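Local structure of formate dehydrogenase (Pyrobaculum aerophilum, 1QP8) at residues A59-L64 and V73-N78; L64-I69 and N293-E298; G133-R138 and V179-L184. The protein binds NADPH and probably acts as a D-2-hydroxyacid dehydrogenase, interconverting small 2-oxoacids such as glyoxylate or hydroxypyruvate and their 2-hydroxyacids. All blocks are in the same frame, centred on the assembly; numbering follows the deposited sequence.

Contact 1 of 3, residues A59-L64 and V73-N78; sequences AGLDHL and VTVAGN. With NDP (NADPH dihydro-nicotinamide-adenine-dinucleotide phosphate), chain C.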
loop_
_atom_site.group_PDB
_atom_site.type_symbol
_atom_site.label_atom_id
_atom_site.label_comp_id
_atom_site.label_asym_id
_atom_site.label_seq_id
_atom_site.Cartn_x
_atom_site.Cartn_y
_atom_site.Cartn_z
ATOM N N ALA A 59 -21.750 7.591 3.266
ATOM C CA ALA A 59 -21.163 8.693 2.524
ATOM C C ALA A 59 -21.909 8.986 1.227
ATOM O O ALA A 59 -21.897 10.126 0.752
ATOM C CB ALA A 59 -19.712 8.397 2.230
ATOM N N GLY A 60 -22.555 7.962 0.665
ATOM C CA GLY A 60 -23.290 8.131 -0.580
ATOM C C GLY A 60 -24.775 8.308 -0.372
ATOM O O GLY A 60 -25.251 8.101 0.736
ATOM N N LEU A 61 -25.507 8.676 -1.424
ATOM C CA LEU A 61 -26.948 8.892 -1.316
ATOM C C LEU A 61 -27.753 8.304 -2.468
ATOM O O LEU A 61 -28.976 8.453 -2.518
ATOM C CB LEU A 61 -27.254 10.381 -1.258
ATOM C CG LEU A 61 -26.304 11.305 -0.514
ATOM C CD1 LEU A 61 -26.846 12.712 -0.631
ATOM C CD2 LEU A 61 -26.183 10.910 0.950
ATOM N N ASP A 62 -27.073 7.654 -3.402
ATOM C CA ASP A 62 -27.746 7.064 -4.553
ATOM C C ASP A 62 -28.795 6.029 -4.149
ATOM O O ASP A 62 -29.816 5.874 -4.827
ATOM C CB ASP A 62 -26.719 6.410 -5.469
ATOM C CG ASP A 62 -25.856 5.398 -4.741
ATOM O OD1 ASP A 62 -25.006 5.812 -3.913
ATOM O OD2 ASP A 62 -26.039 4.187 -4.997
ATOM N N HIS A 63 -28.552 5.331 -3.045
ATOM C CA HIS A 63 -29.489 4.316 -2.581
ATOM C C HIS A 63 -30.831 4.865 -2.079
ATOM O O HIS A 63 -31.791 4.111 -1.914
ATOM C CB HIS A 63 -28.849 3.484 -1.478
ATOM C CG HIS A 63 -28.424 4.293 -0.301
ATOM N ND1 HIS A 63 -27.337 5.139 -0.338
ATOM C CD2 HIS A 63 -28.959 4.417 0.936
ATOM C CE1 HIS A 63 -27.218 5.749 0.828
ATOM N NE2 HIS A 63 -28.190 5.328 1.619
ATOM N N LEU A 64 -30.910 6.168 -1.833
ATOM C CA LEU A 64 -32.155 6.761 -1.350
ATOM C C LEU A 64 -33.242 6.839 -2.412
ATOM O O LEU A 64 -32.977 7.190 -3.565
ATOM C CB LEU A 64 -31.902 8.173 -0.843
ATOM C CG LEU A 64 -30.988 8.394 0.353
ATOM C CD1 LEU A 64 -30.913 9.903 0.602
ATOM C CD2 LEU A 64 -31.536 7.683 1.583
ATOM N N VAL A 73 -37.402 18.343 1.414
ATOM C CA VAL A 73 -36.848 17.694 2.583
ATOM C C VAL A 73 -35.417 17.911 3.023
ATOM O O VAL A 73 -35.116 17.672 4.189
ATOM C CB VAL A 73 -37.142 16.197 2.536
ATOM C CG1 VAL A 73 -36.345 15.443 3.606
ATOM C CG2 VAL A 73 -38.628 15.994 2.773
ATOM N N THR A 74 -34.522 18.368 2.155
ATOM C CA THR A 74 -33.132 18.597 2.604
ATOM C C THR A 74 -32.479 17.320 3.112
ATOM O O THR A 74 -32.750 16.878 4.222
ATOM C CB THR A 74 -33.038 19.593 3.778
ATOM O OG1 THR A 74 -33.925 20.692 3.550
ATOM C CG2 THR A 74 -31.608 20.101 3.930
ATOM N N VAL A 75 -31.591 16.757 2.311
ATOM C CA VAL A 75 -30.912 15.528 2.656
ATOM C C VAL A 75 -29.424 15.778 2.786
ATOM O O VAL A 75 -28.782 16.226 1.843
ATOM C CB VAL A 75 -31.150 14.471 1.553
ATOM C CG1 VAL A 75 -30.298 13.235 1.807
ATOM C CG2 VAL A 75 -32.631 14.099 1.505
ATOM N N ALA A 76 -28.860 15.509 3.953
ATOM C CA ALA A 76 -27.420 15.695 4.124
ATOM C C ALA A 76 -26.840 14.324 4.349
ATOM O O ALA A 76 -27.424 13.503 5.054
ATOM C CB ALA A 76 -27.114 16.584 5.335
ATOM N N GLY A 77 -25.698 14.055 3.747
ATOM C CA GLY A 77 -25.100 12.758 3.967
ATOM C C GLY A 77 -23.808 12.902 4.752
ATOM O O GLY A 77 -23.449 13.988 5.222
ATOM N N ASN A 78 -23.131 11.788 4.955
ATOM C CA ASN A 78 -21.846 11.836 5.608
ATOM C C ASN A 78 -20.900 11.965 4.412
ATOM O O ASN A 78 -21.355 12.216 3.289
ATOM C CB ASN A 78 -21.583 10.547 6.372
ATOM C CG ASN A 78 -21.489 10.758 7.887
ATOM O OD1 ASN A 78 -20.977 11.780 8.360
ATOM N ND2 ASN A 78 -21.960 9.774 8.651
HETATM P PA NDP C . -17.559 13.479 -1.430
HETATM O O1A NDP C . -18.987 13.229 -1.801
HETATM O O2A NDP C . -17.755 12.548 -0.298
HETATM O O5B NDP C . -17.247 13.262 -3.036
HETATM C C5B NDP C . -17.196 14.564 -3.748
HETATM C C4B NDP C . -16.018 14.564 -4.789
HETATM O O4B NDP C . -16.305 13.827 -6.041
HETATM C C3B NDP C . -15.660 16.001 -5.336
HETATM O O3B NDP C . -14.356 15.995 -5.890
HETATM C C2B NDP C . -16.818 16.148 -6.324
HETATM O O2B NDP C . -16.930 17.192 -7.221
HETATM C C1B NDP C . -16.793 14.827 -6.972
HETATM N N9A NDP C . -17.995 14.536 -7.682
HETATM C C8A NDP C . -19.277 14.316 -7.254
HETATM N N7A NDP C . -20.109 14.051 -8.261
HETATM C C5A NDP C . -19.302 14.112 -9.371
HETATM C C6A NDP C . -19.581 13.934 -10.776
HETATM N N6A NDP C . -20.835 13.657 -11.181
HETATM N N1A NDP C . -18.519 14.074 -11.663
HETATM C C2A NDP C . -17.259 14.373 -11.161
HETATM N N3A NDP C . -16.925 14.556 -9.896
HETATM C C4A NDP C . -18.006 14.390 -9.047
HETATM O O3 NDP C . -16.293 12.554 -1.463
HETATM P PN NDP C . -15.707 11.073 -1.066
HETATM O O1N NDP C . -14.279 10.948 -1.435
HETATM O O2N NDP C . -15.924 10.752 0.382
HETATM O O5D NDP C . -16.610 9.990 -1.947
HETATM C C5D NDP C . -17.910 9.612 -1.435
HETATM C C4D NDP C . -18.447 8.525 -2.382
HETATM O O4D NDP C . -17.580 7.368 -2.313
HETATM C C3D NDP C . -19.835 8.058 -1.944
HETATM O O3D NDP C . -20.809 8.887 -2.557
HETATM C C2D NDP C . -19.828 6.574 -2.398
HETATM O O2D NDP C . -20.362 6.423 -3.723
HETATM C C1D NDP C . -18.350 6.142 -2.253
HETATM N N1N NDP C . -18.065 5.381 -0.945
HETATM C C2N NDP C . -17.581 4.036 -1.098
HETATM C C3N NDP C . -17.313 3.326 0.098
HETATM C C7N NDP C . -16.779 1.846 -0.036
HETATM O O7N NDP C . -16.374 1.300 0.973
HETATM N N7N NDP C . -16.805 1.278 -1.272
HETATM C C4N NDP C . -17.490 3.854 1.434
HETATM C C5N NDP C . -17.977 5.210 1.427
HETATM C C6N NDP C . -18.259 5.965 0.329
HETATM P P2B NDP C . -17.912 18.469 -6.681
HETATM O O1X NDP C . -17.776 19.301 -7.933
HETATM O O2X NDP C . -19.230 17.813 -6.473
HETATM O O3X NDP C . -17.269 18.960 -5.474
#
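Ala59, which meets Asn78 across this contact, also touches the edge of the NADPH nicotinamide ring, Ala59 CB lying near the ring plane and 3.4 Å from NDP C6N. A second flat group, the imidazole of His63, receives Gly60 O at its edge and in its plane, while its NE2 makes a weak hydrogen bond to Ser38 O. Ala59 and His63 both lie in the loop that follows strand 54-55 in the catalytic domain of this dehydrogenase. That loop contains a type I turn from Leu61 to Leu64, with Leu64 N bonding to Leu61 O at 3.1 Å; further on the chain returns in strand 75-76, which runs parallel to 54-55. Gly60 lies against the nicotinamide ribose, its CA 3.3 Å from NDP O3D.

The loop and the strand are joined by apolar packing. Leu64 and Val75 reach toward each other tip to tip, with CD1 of the leucine 3.6 Å from CG1 of the valine. The valine torsion explains this: CG1 is anti to the backbone N (chi1 173°), which turns that branch to the loop. Next along the strand, Leu61 lays CD2 over Gly77 CA at 3.7 Å. Asn78 turns its amide away, ND2 bonding to Val57 O and to Met274 O. Its own carbonyl oxygen stays beside the loop, where Asn78 O and Ala59 O, two acceptors, sit 3.3 Å apart.

Contact 2 of 3, residues L64-I69 and N293-E298; sequences LPWESI and NIAKRE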
loop_
_atom_site.group_PDB
_atom_site.type_symbol
_atom_site.label_atom_id
_atom_site.label_comp_id
_atom_site.label_asym_id
_atom_site.label_seq_id
_atom_site.Cartn_x
_atom_site.Cartn_y
_atom_site.Cartn_z
ATOM N N LEU A 64 -30.910 6.168 -1.833
ATOM C CA LEU A 64 -32.155 6.761 -1.350
ATOM C C LEU A 64 -33.242 6.839 -2.412
ATOM O O LEU A 64 -32.977 7.190 -3.565
ATOM C CB LEU A 64 -31.902 8.173 -0.843
ATOM C CG LEU A 64 -30.988 8.394 0.353
ATOM C CD1 LEU A 64 -30.913 9.903 0.602
ATOM C CD2 LEU A 64 -31.536 7.683 1.583
ATOM N N PRO A 65 -34.495 6.554 -2.024
ATOM C CA PRO A 65 -35.643 6.594 -2.937
ATOM C C PRO A 65 -35.604 7.807 -3.847
ATOM O O PRO A 65 -35.768 7.690 -5.052
ATOM C CB PRO A 65 -36.825 6.684 -2.003
ATOM C CG PRO A 65 -36.384 5.938 -0.814
ATOM C CD PRO A 65 -34.934 6.339 -0.634
ATOM N N TRP A 66 -35.393 8.976 -3.259
ATOM C CA TRP A 66 -35.338 10.224 -4.011
ATOM C C TRP A 66 -36.652 10.546 -4.706
ATOM O O TRP A 66 -37.196 11.635 -4.528
ATOM C CB TRP A 66 -34.201 10.205 -5.040
ATOM C CG TRP A 66 -32.886 10.543 -4.432
ATOM C CD1 TRP A 66 -31.763 9.769 -4.424
ATOM C CD2 TRP A 66 -32.551 11.738 -3.697
ATOM N NE1 TRP A 66 -30.750 10.400 -3.727
ATOM C CE2 TRP A 66 -31.210 11.610 -3.271
ATOM C CE3 TRP A 66 -33.269 12.894 -3.359
ATOM C CZ2 TRP A 66 -30.554 12.602 -2.521
ATOM C CZ3 TRP A 66 -32.621 13.881 -2.610
ATOM C CH2 TRP A 66 -31.274 13.726 -2.198
ATOM N N GLU A 67 -37.175 9.609 -5.484
ATOM C CA GLU A 67 -38.422 9.868 -6.176
ATOM C C GLU A 67 -39.583 9.840 -5.195
ATOM O O GLU A 67 -40.721 10.131 -5.555
ATOM C CB GLU A 67 -38.652 8.861 -7.316
ATOM C CG GLU A 67 -39.112 7.463 -6.912
ATOM C CD GLU A 67 -37.993 6.582 -6.367
ATOM O OE1 GLU A 67 -36.897 6.564 -6.970
ATOM O OE2 GLU A 67 -38.215 5.894 -5.343
ATOM N N SER A 68 -39.291 9.500 -3.943
ATOM C CA SER A 68 -40.340 9.452 -2.932
ATOM C C SER A 68 -40.093 10.441 -1.802
ATOM O O SER A 68 -40.871 10.508 -0.855
ATOM C CB SER A 68 -40.476 8.034 -2.368
ATOM O OG SER A 68 -41.281 7.232 -3.213
ATOM N N ILE A 69 -39.005 11.199 -1.912
ATOM C CA ILE A 69 -38.654 12.200 -0.916
ATOM C C ILE A 69 -39.169 13.550 -1.382
ATOM O O ILE A 69 -38.690 14.084 -2.379
ATOM C CB ILE A 69 -37.125 12.368 -0.750
ATOM C CG1 ILE A 69 -36.495 11.074 -0.249
ATOM C CG2 ILE A 69 -36.830 13.535 0.198
ATOM C CD1 ILE A 69 -34.981 11.077 -0.336
ATOM N N ASN A 293 -22.529 18.640 3.925
ATOM C CA ASN A 293 -22.972 17.639 2.979
ATOM C C ASN A 293 -24.412 17.683 2.536
ATOM O O ASN A 293 -25.025 16.627 2.323
ATOM C CB ASN A 293 -22.679 16.272 3.553
ATOM C CG ASN A 293 -21.223 16.073 3.799
ATOM O OD1 ASN A 293 -20.433 16.070 2.861
ATOM N ND2 ASN A 293 -20.843 15.923 5.053
ATOM N N ILE A 294 -24.965 18.882 2.396
ATOM C CA ILE A 294 -26.345 18.993 1.943
ATOM C C ILE A 294 -26.368 18.488 0.499
ATOM O O ILE A 294 -25.595 18.943 -0.347
ATOM C CB ILE A 294 -26.819 20.454 1.956
ATOM C CG1 ILE A 294 -26.758 21.014 3.386
ATOM C CG2 ILE A 294 -28.199 20.558 1.341
ATOM C CD1 ILE A 294 -27.800 20.476 4.328
ATOM N N ALA A 295 -27.246 17.542 0.211
ATOM C CA ALA A 295 -27.337 17.002 -1.136
ATOM C C ALA A 295 -28.017 17.958 -2.096
ATOM O O ALA A 295 -28.951 18.679 -1.732
ATOM C CB ALA A 295 -28.093 15.697 -1.120
ATOM N N LYS A 296 -27.535 17.951 -3.331
ATOM C CA LYS A 296 -28.107 18.767 -4.394
ATOM C C LYS A 296 -29.024 17.776 -5.121
ATOM O O LYS A 296 -28.568 16.943 -5.893
ATOM C CB LYS A 296 -26.992 19.263 -5.311
ATOM C CG LYS A 296 -27.456 20.090 -6.472
ATOM C CD LYS A 296 -26.281 20.530 -7.324
ATOM C CE LYS A 296 -26.770 21.184 -8.603
ATOM N NZ LYS A 296 -25.667 21.760 -9.413
ATOM N N ARG A 297 -30.320 17.855 -4.844
ATOM C CA ARG A 297 -31.299 16.938 -5.425
ATOM C C ARG A 297 -31.160 16.612 -6.909
ATOM O O ARG A 297 -31.173 15.445 -7.278
ATOM C CB ARG A 297 -32.715 17.452 -5.154
ATOM C CG ARG A 297 -33.800 16.405 -5.328
ATOM C CD ARG A 297 -35.179 17.034 -5.206
ATOM N NE ARG A 297 -36.252 16.058 -5.365
ATOM C CZ ARG A 297 -36.682 15.247 -4.400
ATOM N NH1 ARG A 297 -36.140 15.292 -3.188
ATOM N NH2 ARG A 297 -37.656 14.383 -4.653
ATOM N N GLU A 298 -31.017 17.614 -7.772
ATOM C CA GLU A 298 -30.920 17.304 -9.198
ATOM C C GLU A 298 -29.770 16.377 -9.588
ATOM O O GLU A 298 -29.792 15.799 -10.670
ATOM C CB GLU A 298 -30.862 18.574 -10.044
ATOM C CG GLU A 298 -29.571 19.338 -9.975
ATOM C CD GLU A 298 -29.532 20.434 -11.015
ATOM O OE1 GLU A 298 -28.548 21.205 -11.051
ATOM O OE2 GLU A 298 -30.497 20.517 -11.803
#
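Arg297 reaches across to Ile69 and grips its carbonyl oxygen. The main bond is NH2 to Ile69 O at 2.5 Å, with an N-H...O angle of 132°, and the donor approaches nearly along the C=O axis. A weak bond from NH1 falls on the same oxygen, which is tilted out of the guanidinium plane as seen from NH2. The guanidinium also meets the indole of Trp66, the two planes 82° apart: NH1 lies at the ring's edge, 3.7 Å from CE3, and CE3 in turn sits over one face of the guanidinium. What carries the group this far is a chain extended from CG to NE, starting with CG anti to the backbone N (chi1 -162°); on its way CG passes Trp66 CZ3 at 3.9 Å. Further round the ring edge, Ala295 CB packs on Trp66 CH2, also at 3.9 Å.

Trp66 begins a type I turn that ends at Ile69, in the loop between strands 54-55 and 75-76. The partner segment is the C-terminal tail, which comes back onto the catalytic domain after helix 268-286, and its main chain is bonded to that domain through Asn293 with Gly77 and Ala295 with Val75.

In the next shell, Leu64 CB and Ile69 CD1 lie over one face of the indole, both offset toward its rim. Tyr300 stacks with Trp66, and NE1 is bonded to Leu61 O. Ile69 itself leans on Leu45 of helix 42-47.

Contact 3 of 3, residues G133-R138 and V179-L184; sequences GEIGTR and VCALPL. With NDP (NADPH dihydro-nicotinamide-adenine-dinucleotide phosphate), chain C.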
loop_
_atom_site.group_PDB
_atom_site.type_symbol
_atom_site.label_atom_id
_atom_site.label_comp_id
_atom_site.label_asym_id
_atom_site.label_seq_id
_atom_site.Cartn_x
_atom_site.Cartn_y
_atom_site.Cartn_z
ATOM N N GLY A 133 -11.186 15.057 -3.564
ATOM C CA GLY A 133 -11.716 15.423 -2.267
ATOM C C GLY A 133 -12.193 14.271 -1.400
ATOM O O GLY A 133 -12.929 13.394 -1.843
ATOM N N GLU A 134 -11.763 14.325 -0.141
ATOM C CA GLU A 134 -12.073 13.356 0.906
ATOM C C GLU A 134 -11.297 12.073 0.730
ATOM O O GLU A 134 -10.258 11.884 1.357
ATOM C CB GLU A 134 -13.574 13.088 0.973
ATOM C CG GLU A 134 -14.382 14.283 1.500
ATOM C CD GLU A 134 -13.728 15.014 2.703
ATOM O OE1 GLU A 134 -12.762 14.496 3.308
ATOM O OE2 GLU A 134 -14.196 16.122 3.051
ATOM N N ILE A 135 -11.800 11.190 -0.118
ATOM C CA ILE A 135 -11.109 9.945 -0.392
ATOM C C ILE A 135 -10.153 10.214 -1.548
ATOM O O ILE A 135 -8.930 10.073 -1.408
ATOM C CB ILE A 135 -12.102 8.832 -0.792
ATOM C CG1 ILE A 135 -12.995 8.486 0.410
ATOM C CG2 ILE A 135 -11.344 7.621 -1.358
ATOM C CD1 ILE A 135 -14.207 7.619 0.049
ATOM N N GLY A 136 -10.719 10.627 -2.680
ATOM C CA GLY A 136 -9.914 10.903 -3.855
ATOM C C GLY A 136 -8.648 11.648 -3.512
ATOM O O GLY A 136 -7.547 11.233 -3.870
ATOM N N THR A 137 -8.817 12.743 -2.783
ATOM C CA THR A 137 -7.709 13.588 -2.375
ATOM C C THR A 137 -6.648 12.913 -1.520
ATOM O O THR A 137 -5.454 13.114 -1.739
ATOM C CB THR A 137 -8.217 14.822 -1.612
ATOM O OG1 THR A 137 -9.002 15.636 -2.491
ATOM C CG2 THR A 137 -7.047 15.639 -1.088
ATOM N N ARG A 138 -7.069 12.132 -0.533
ATOM C CA ARG A 138 -6.109 11.467 0.338
ATOM C C ARG A 138 -5.295 10.501 -0.478
ATOM O O ARG A 138 -4.075 10.395 -0.310
ATOM C CB ARG A 138 -6.829 10.742 1.474
ATOM C CG ARG A 138 -7.434 11.706 2.476
ATOM C CD ARG A 138 -8.306 11.023 3.494
ATOM N NE ARG A 138 -9.430 11.888 3.851
ATOM C CZ ARG A 138 -9.538 12.554 4.994
ATOM N NH1 ARG A 138 -8.590 12.452 5.916
ATOM N NH2 ARG A 138 -10.586 13.339 5.207
ATOM N N VAL A 179 -7.464 5.025 -9.417
ATOM C CA VAL A 179 -8.140 4.773 -8.157
ATOM C C VAL A 179 -9.451 5.531 -8.302
ATOM O O VAL A 179 -9.466 6.759 -8.234
ATOM C CB VAL A 179 -7.352 5.362 -6.968
ATOM C CG1 VAL A 179 -8.219 5.376 -5.715
ATOM C CG2 VAL A 179 -6.088 4.549 -6.732
ATOM N N CYS A 180 -10.546 4.818 -8.536
ATOM C CA CYS A 180 -11.831 5.484 -8.690
ATOM C C CYS A 180 -12.578 5.575 -7.366
ATOM O O CYS A 180 -12.655 4.602 -6.615
ATOM C CB CYS A 180 -12.702 4.770 -9.724
ATOM S SG CYS A 180 -14.360 5.517 -9.838
ATOM N N ALA A 181 -13.124 6.759 -7.100
ATOM C CA ALA A 181 -13.858 7.049 -5.871
ATOM C C ALA A 181 -14.955 8.060 -6.143
ATOM O O ALA A 181 -15.252 8.898 -5.299
ATOM C CB ALA A 181 -12.914 7.616 -4.814
ATOM N N LEU A 182 -15.553 7.993 -7.324
ATOM C CA LEU A 182 -16.615 8.915 -7.680
ATOM C C LEU A 182 -17.892 8.548 -6.973
ATOM O O LEU A 182 -18.122 7.382 -6.664
ATOM C CB LEU A 182 -16.886 8.873 -9.182
ATOM C CG LEU A 182 -15.753 9.369 -10.068
ATOM C CD1 LEU A 182 -16.119 9.185 -11.552
ATOM C CD2 LEU A 182 -15.490 10.822 -9.744
ATOM N N PRO A 183 -18.733 9.545 -6.686
ATOM C CA PRO A 183 -20.018 9.321 -6.020
ATOM C C PRO A 183 -20.943 8.905 -7.156
ATOM O O PRO A 183 -20.681 9.264 -8.308
ATOM C CB PRO A 183 -20.379 10.708 -5.499
ATOM C CG PRO A 183 -19.039 11.394 -5.367
ATOM C CD PRO A 183 -18.345 10.961 -6.609
ATOM N N LEU A 184 -22.012 8.171 -6.875
ATOM C CA LEU A 184 -22.893 7.773 -7.965
ATOM C C LEU A 184 -24.155 8.632 -8.123
ATOM O O LEU A 184 -25.091 8.533 -7.325
ATOM C CB LEU A 184 -23.296 6.308 -7.795
ATOM C CG LEU A 184 -24.340 5.772 -8.787
ATOM C CD1 LEU A 184 -23.751 5.761 -10.195
ATOM C CD2 LEU A 184 -24.768 4.384 -8.381
HETATM P PA NDP C . -17.559 13.479 -1.430
HETATM O O1A NDP C . -18.987 13.229 -1.801
HETATM O O2A NDP C . -17.755 12.548 -0.298
HETATM O O5B NDP C . -17.247 13.262 -3.036
HETATM C C5B NDP C . -17.196 14.564 -3.748
HETATM C C4B NDP C . -16.018 14.564 -4.789
HETATM O O4B NDP C . -16.305 13.827 -6.041
HETATM C C3B NDP C . -15.660 16.001 -5.336
HETATM O O3B NDP C . -14.356 15.995 -5.890
HETATM C C2B NDP C . -16.818 16.148 -6.324
HETATM O O2B NDP C . -16.930 17.192 -7.221
HETATM C C1B NDP C . -16.793 14.827 -6.972
HETATM N N9A NDP C . -17.995 14.536 -7.682
HETATM C C8A NDP C . -19.277 14.316 -7.254
HETATM N N7A NDP C . -20.109 14.051 -8.261
HETATM C C5A NDP C . -19.302 14.112 -9.371
HETATM C C6A NDP C . -19.581 13.934 -10.776
HETATM N N6A NDP C . -20.835 13.657 -11.181
HETATM N N1A NDP C . -18.519 14.074 -11.663
HETATM C C2A NDP C . -17.259 14.373 -11.161
HETATM N N3A NDP C . -16.925 14.556 -9.896
HETATM C C4A NDP C . -18.006 14.390 -9.047
HETATM O O3 NDP C . -16.293 12.554 -1.463
HETATM P PN NDP C . -15.707 11.073 -1.066
HETATM O O1N NDP C . -14.279 10.948 -1.435
HETATM O O2N NDP C . -15.924 10.752 0.382
HETATM O O5D NDP C . -16.610 9.990 -1.947
HETATM C C5D NDP C . -17.910 9.612 -1.435
HETATM C C4D NDP C . -18.447 8.525 -2.382
HETATM O O4D NDP C . -17.580 7.368 -2.313
HETATM C C3D NDP C . -19.835 8.058 -1.944
HETATM O O3D NDP C . -20.809 8.887 -2.557
HETATM C C2D NDP C . -19.828 6.574 -2.398
HETATM O O2D NDP C . -20.362 6.423 -3.723
HETATM C C1D NDP C . -18.350 6.142 -2.253
HETATM N N1N NDP C . -18.065 5.381 -0.945
HETATM C C2N NDP C . -17.581 4.036 -1.098
HETATM C C3N NDP C . -17.313 3.326 0.098
HETATM C C7N NDP C . -16.779 1.846 -0.036
HETATM O O7N NDP C . -16.374 1.300 0.973
HETATM N N7N NDP C . -16.805 1.278 -1.272
HETATM C C4N NDP C . -17.490 3.854 1.434
HETATM C C5N NDP C . -17.977 5.210 1.427
HETATM C C6N NDP C . -18.259 5.965 0.329
HETATM P P2B NDP C . -17.912 18.469 -6.681
HETATM O O1X NDP C . -17.776 19.301 -7.933
HETATM O O2X NDP C . -19.230 17.813 -6.473
HETATM O O3X NDP C . -17.269 18.960 -5.474
#
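Ile135 and Ala181 form a small, buried apolar contact in the Rossmann domain, where the start of helix 135-145 meets the end of strand 177-180 beside the bound NADPH. Ile135 CG2 rests on Ala181 CB at 3.8 Å; that branch is anti to the backbone N, whereas CG1 swings to the cofactor's phosphate oxygens. Gly136, whose CA lies nearest that of Ala181, brings no side chain into the gap between helix and strand there. Gly133 and Gly136 fit the GxGxxG pattern of dinucleotide-binding folds, and Gly133 has backbone angles at which a CB would jam against the preceding carbonyl.

The cofactor runs past both segments. Ile135 N donates to NDP O1N at 2.8 Å with an angle of 155°, so the diphosphate is held at the helix's N-terminal end. From the strand side, Pro183 CG touches adenine C8A at 3.5 Å.

Glu134 is held by Arg138, four residues on and in the first turn of the helix, which grips it with two nitrogens side-on: NE to Glu134 O at 2.6 Å, and NH2 to OE1 at 3.1 Å, the latter a salt bridge with an angle of 155°. Both acceptors lie close to the guanidinium plane, and the bend at chi2 (-42°) brings the carboxylate there. With an alanine at Glu134, Arg138 NH2 would probably lose its charged mate and the guanidinium would depend on Asp84 and the main-chain oxygen. The main-chain amide at O1N, reinforced by the helix end, probably helps to balance the diphosphate charge, while Arg138 may offset the nearby carboxylate.

Contacts 1 and 2 belong together: they share Leu64, their segments alternate along the chain, and both build on the loop between strands 54-55 and 75-76. Contact 1 is the buried, apolar side of that loop. Contact 2 is only partly buried and turns on an arginine of the C-terminal tail gripping a carbonyl oxygen; Leu61 CD1 packs on Ala295 CB where the two meet. Contact 3, in the Rossmann domain and nested inside the chain loop contact 2 closes, is again buried, but joins a small apolar touch to main-chain bonding of the diphosphate. Contacts 1 and 3 both touch NADPH, the first at its nicotinamide end, the second along diphosphate and adenine; they meet where Asp62 CB packs on Leu184 O.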